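Intracellular serine protease (Bacillus licheniformis, PDB 4ZOQ) is probably a subtilisin-like serine endopeptidase that processes lanthipeptide precursors; this chain is the protease's own N-terminal prodomain. Local coordinates at residues Ala55-Ile58 against Phe63-Val66; Leu45-Gln50 against Lys78-Lys83. One frame throughout, in Å; residues are numbered along the deposited sequence.

Contact 1. Residues Ala55-Ile58 against Phe63-Val66; sequences ADVI and FAKV
Val57 lays its CG2 methyl over the side chain of Ala64, 3.6 Å from Ala64 CB, and its CG1 methyl turns toward the carbonyl of Phe63. CG2 stands anti to the carbonyl carbon of its own residue, with CG1 anti to the backbone N (chi1 -166°), which brings both methyls within range of the facing strand. Two residues earlier, Ala55 CB meets Val66 CG1 at 3.7 Å on the same face. These are the non-hydrogen-bonded pairs of a beta hairpin, strand 54-58 turning back into strand 63-67, and their face is packed by helix 41-49 through Leu44, Leu45 and Ala48, with Leu73 and Phe76 of helix 70-80 against Val66. The opposite face, with Asp56, Ile58, Phe63 and Lys65, lies against the protease chain, consistent with the way subtilase prodomains dock by their sheet on the catalytic domain.

Between the apolar pairs, Asp56 N donates to Lys65 O at 2.8 Å, nearly straight at 172°. Lys65 N returns a more bent bond to Asp56 O, also 2.8 Å. Ile58 N closes onto Phe63 O at 2.9 Å. Asp56 O receives additional contacts: Ala64 CA approaches to 3.0 Å in a CA-H...O contact, and Tyr117 of the protease chain gives it a second hydrogen bond. Lys65 bends at chi3 and chi4 and curls back over Asp56, yet its NZ stops 4.2 Å from Asp56 OD2, beyond salt-bridge range; that oxygen instead pairs with Lys121 of the protease chain. Tyr117 also packs on Ile58 and Lys65.

Contact 2. Residues Leu45-Gln50 against Lys78-Lys83; sequences LDTAEQ and KKLAEK
Thr47 meets Leu80 with both branches of its side chain. Its OG1 lies 3.9 Å from Leu80 CD1, a van der Waals approach of a methyl to a hydroxyl oxygen, and its CB is 4.1 Å from the same methyl. The other branch, CG2, reaches nearer the base of the leucine side chain, 4.2 Å from Leu80 CB, and comes within 4.4 Å of Lys79 C, so the threonine methyl rests against the backbone where Lys79 joins Leu80. With OG1 at chi1 -56°, beside the backbone N, CG2 falls anti to that nitrogen and points at the Lys79-Leu80 backbone. The two side chains pass each other at a slant, and Leu80 extends with CG anti to its own N (chi1 176°), carrying its CD1 past the threonine.

At the margin the touch is looser: the amide nitrogen NE2 of Gln50 comes to 4.4 Å from Lys79 CD, against the aliphatic part of the lysine. Here the C-terminal parts of helix 41-49 and helix 70-80 meet, the two helices that pack on one face of the prodomain's four-stranded antiparallel sheet in a ferredoxin-like beta-alpha-beta-beta-alpha-beta arrangement, as in subtilisin propeptides. Their meeting is modest, burying 143 Å² in all, and consists of van der Waals packing between the segments.

Further out, the hydroxyl of Thr47 is tied to its own helix by a hydrogen bond to Lys43 O, one turn back, which helps hold the rotation of the side chain. Phe76, one turn before Leu80, also packs on Thr47 and on Ala48, extending the interface deeper toward the sheet. Lys79, whose side chain touches Phe51 as well, turns its NZ toward Glu82 in a long salt bridge, 3.9 Å from Glu82 OE1.

The centres of contact 1 and contact 2 are about 13 Å apart, on opposite sides of the chain's centre. Along the chain, helix 41-49 leads into the hairpin of contact 1, whose second strand leads on to helix 70-80; both halves of contact 1 therefore fall between the two halves of contact 2. The layers meet directly: Leu45 CD2 lies 3.5 Å from Ala55 O, and Ala48 CB is 3.9 Å from Ala55 CB. One side of the hairpin thus faces the helices of this compact prodomain, and the other faces the protease chain, whereas the segments of contact 2 touch no other chain of the assembly.

Contact 1. Residues Ala55-Ile58 against Phe63-Val66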
loop_
_atom_site.group_PDB
_atom_site.type_symbol
_atom_site.label_atom_id
_atom_site.label_comp_id
_atom_site.label_asym_id
_atom_site.label_seq_id
_atom_site.Cartn_x
_atom_site.Cartn_y
_atom_site.Cartn_z
ATOM N N ALA A 55 4.816 26.860 -7.373
ATOM C CA ALA A 55 5.546 25.631 -7.576
ATOM C C ALA A 55 5.771 24.912 -6.256
ATOM O O ALA A 55 6.448 25.410 -5.342
ATOM C CB ALA A 55 6.878 25.924 -8.238
ATOM N N ASP A 56 5.204 23.716 -6.178
ATOM C CA ASP A 56 5.297 22.889 -4.991
ATOM C C ASP A 56 6.253 21.771 -5.312
ATOM O O ASP A 56 5.956 20.923 -6.138
ATOM C CB ASP A 56 3.932 22.336 -4.610
ATOM C CG ASP A 56 3.944 21.599 -3.285
ATOM O OD1 ASP A 56 5.046 21.335 -2.752
ATOM O OD2 ASP A 56 2.844 21.227 -2.807
ATOM N N VAL A 57 7.407 21.775 -4.662
ATOM C CA VAL A 57 8.464 20.846 -5.009
ATOM C C VAL A 57 8.645 19.831 -3.920
ATOM O O VAL A 57 8.623 20.176 -2.733
ATOM C CB VAL A 57 9.799 21.546 -5.232
ATOM C CG1 VAL A 57 10.777 20.599 -5.907
ATOM C CG2 VAL A 57 9.590 22.772 -6.068
ATOM N N ILE A 58 8.754 18.570 -4.339
ATOM C CA ILE A 58 9.211 17.482 -3.490
ATOM C C ILE A 58 10.718 17.433 -3.613
ATOM O O ILE A 58 11.255 16.862 -4.566
ATOM C CB ILE A 58 8.562 16.108 -3.874
ATOM C CG1 ILE A 58 7.040 16.213 -3.889
ATOM C CG2 ILE A 58 8.968 15.000 -2.891
ATOM C CD1 ILE A 58 6.355 15.049 -4.568
ATOM N N PHE A 63 10.766 16.995 -8.040
ATOM C CA PHE A 63 9.535 16.882 -8.798
ATOM C C PHE A 63 8.508 17.865 -8.258
ATOM O O PHE A 63 8.184 17.865 -7.065
ATOM C CB PHE A 63 9.038 15.423 -8.737
ATOM C CG PHE A 63 7.874 15.121 -9.643
ATOM C CD1 PHE A 63 7.974 15.269 -11.014
ATOM C CD2 PHE A 63 6.679 14.642 -9.111
ATOM C CE1 PHE A 63 6.902 14.981 -11.840
ATOM C CE2 PHE A 63 5.605 14.347 -9.938
ATOM C CZ PHE A 63 5.722 14.519 -11.307
ATOM N N ALA A 64 7.973 18.694 -9.140
ATOM C CA ALA A 64 7.187 19.821 -8.678
ATOM C C ALA A 64 5.839 19.937 -9.361
ATOM O O ALA A 64 5.704 19.637 -10.540
ATOM C CB ALA A 64 7.977 21.114 -8.869
ATOM N N LYS A 65 4.851 20.415 -8.625
ATOM C CA LYS A 65 3.584 20.731 -9.253
ATOM C C LYS A 65 3.499 22.253 -9.354
ATOM O O LYS A 65 3.672 22.976 -8.373
ATOM C CB LYS A 65 2.394 20.149 -8.472
ATOM C CG LYS A 65 1.047 20.813 -8.781
ATOM C CD LYS A 65 -0.105 20.228 -7.955
ATOM C CE LYS A 65 0.132 20.352 -6.471
ATOM N NZ LYS A 65 0.227 21.764 -5.999
ATOM N N VAL A 66 3.289 22.743 -10.563
ATOM C CA VAL A 66 3.257 24.178 -10.774
ATOM C C VAL A 66 1.829 24.565 -11.136
ATOM O O VAL A 66 1.200 23.977 -12.013
ATOM C CB VAL A 66 4.257 24.642 -11.865
ATOM C CG1 VAL A 66 5.683 24.385 -11.414
ATOM C CG2 VAL A 66 3.999 23.937 -13.167
#

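Contact 2. Residues Leu45-Gln50 against Lys78-Lys83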
loop_
_atom_site.group_PDB
_atom_site.type_symbol
_atom_site.label_atom_id
_atom_site.label_comp_id
_atom_site.label_asym_id
_atom_site.label_seq_id
_atom_site.Cartn_x
_atom_site.Cartn_y
_atom_site.Cartn_z
ATOM N N LEU A 45 12.303 27.795 -7.781
ATOM C CA LEU A 45 11.408 28.577 -6.937
ATOM C C LEU A 45 11.569 30.069 -7.152
ATOM O O LEU A 45 10.683 30.833 -6.785
ATOM C CB LEU A 45 11.627 28.249 -5.462
ATOM C CG LEU A 45 11.264 26.839 -5.025
ATOM C CD1 LEU A 45 11.672 26.604 -3.592
ATOM C CD2 LEU A 45 9.765 26.648 -5.191
ATOM N N ASP A 46 12.678 30.476 -7.779
ATOM C CA ASP A 46 12.907 31.891 -8.078
ATOM C C ASP A 46 12.321 32.267 -9.415
ATOM O O ASP A 46 11.816 33.367 -9.558
ATOM C CB ASP A 46 14.405 32.232 -8.065
ATOM C CG ASP A 46 15.051 32.119 -6.675
ATOM O OD1 ASP A 46 14.346 32.147 -5.624
ATOM O OD2 ASP A 46 16.298 32.003 -6.648
ATOM N N THR A 47 12.411 31.387 -10.403
ATOM C CA THR A 47 11.703 31.619 -11.652
ATOM C C THR A 47 10.172 31.599 -11.428
ATOM O O THR A 47 9.420 32.326 -12.074
ATOM C CB THR A 47 12.077 30.586 -12.706
ATOM O OG1 THR A 47 13.497 30.589 -12.894
ATOM C CG2 THR A 47 11.394 30.914 -14.019
ATOM N N ALA A 48 9.712 30.771 -10.494
ATOM C CA ALA A 48 8.280 30.659 -10.264
ATOM C C ALA A 48 7.710 31.910 -9.621
ATOM O O ALA A 48 6.589 32.317 -9.915
ATOM C CB ALA A 48 7.978 29.436 -9.378
ATOM N N GLU A 49 8.501 32.540 -8.765
ATOM C CA GLU A 49 8.026 33.704 -8.047
ATOM C C GLU A 49 8.075 34.927 -8.944
ATOM O O GLU A 49 7.243 35.837 -8.838
ATOM C CB GLU A 49 8.899 33.928 -6.817
ATOM C CG GLU A 49 8.548 35.139 -6.005
ATOM C CD GLU A 49 9.617 35.398 -4.967
ATOM O OE1 GLU A 49 10.408 34.457 -4.703
ATOM O OE2 GLU A 49 9.665 36.520 -4.408
ATOM N N GLN A 50 8.931 34.850 -9.947
ATOM C CA GLN A 50 9.087 35.938 -10.882
ATOM C C GLN A 50 7.999 35.901 -11.943
ATOM O O GLN A 50 7.819 36.864 -12.703
ATOM C CB GLN A 50 10.472 35.809 -11.516
ATOM C CG GLN A 50 10.717 36.531 -12.815
ATOM C CD GLN A 50 12.052 36.126 -13.425
ATOM O OE1 GLN A 50 12.883 35.500 -12.757
ATOM N NE2 GLN A 50 12.254 36.456 -14.702
ATOM N N LYS A 78 9.507 28.467 -20.342
ATOM C CA LYS A 78 10.467 28.873 -21.354
ATOM C C LYS A 78 11.677 29.615 -20.804
ATOM O O LYS A 78 12.743 29.546 -21.417
ATOM C CB LYS A 78 9.760 29.774 -22.374
ATOM C CG LYS A 78 10.645 30.368 -23.469
ATOM C CD LYS A 78 9.789 31.195 -24.428
ATOM C CE LYS A 78 10.639 31.942 -25.441
ATOM N NZ LYS A 78 10.577 31.309 -26.794
ATOM N N LYS A 79 11.563 30.225 -19.619
ATOM C CA LYS A 79 12.739 30.859 -19.013
ATOM C C LYS A 79 13.318 30.013 -17.904
ATOM O O LYS A 79 14.453 30.241 -17.462
ATOM C CB LYS A 79 12.432 32.279 -18.484
ATOM C CG LYS A 79 13.716 33.069 -18.135
ATOM C CD LYS A 79 13.708 34.590 -18.388
ATOM C CE LYS A 79 14.234 34.908 -19.811
ATOM N NZ LYS A 79 14.843 36.274 -20.000
ATOM N N LEU A 80 12.598 28.967 -17.521
ATOM C CA LEU A 80 13.166 28.049 -16.564
ATOM C C LEU A 80 14.084 27.156 -17.373
ATOM O O LEU A 80 15.132 26.707 -16.900
ATOM C CB LEU A 80 12.086 27.234 -15.861
ATOM C CG LEU A 80 12.586 26.157 -14.899
ATOM C CD1 LEU A 80 13.269 26.796 -13.694
ATOM C CD2 LEU A 80 11.456 25.226 -14.480
ATOM N N ALA A 81 13.694 26.966 -18.631
ATOM C CA ALA A 81 14.405 26.116 -19.570
ATOM C C ALA A 81 15.739 26.693 -20.043
ATOM O O ALA A 81 16.605 25.949 -20.521
ATOM C CB ALA A 81 13.512 25.825 -20.773
ATOM N N GLU A 82 15.932 28.000 -19.873
ATOM C CA GLU A 82 17.184 28.618 -20.299
ATOM C C GLU A 82 18.301 28.474 -19.269
ATOM O O GLU A 82 19.472 28.656 -19.595
ATOM C CB GLU A 82 16.967 30.113 -20.589
ATOM C CG GLU A 82 15.582 30.442 -21.123
ATOM C CD GLU A 82 15.371 31.933 -21.409
ATOM O OE1 GLU A 82 16.248 32.748 -21.046
ATOM O OE2 GLU A 82 14.305 32.293 -21.966
ATOM N N LYS A 83 17.964 28.152 -18.026
ATOM C CA LYS A 83 19.020 27.962 -17.032
ATOM C C LYS A 83 19.094 26.554 -16.456
ATOM O O LYS A 83 20.190 26.015 -16.267
ATOM C CB LYS A 83 18.898 28.975 -15.899
ATOM C CG LYS A 83 19.095 30.436 -16.352
ATOM C CD LYS A 83 19.709 31.253 -15.208
ATOM C CE LYS A 83 19.920 32.718 -15.563
ATOM N NZ LYS A 83 20.117 33.519 -14.308
#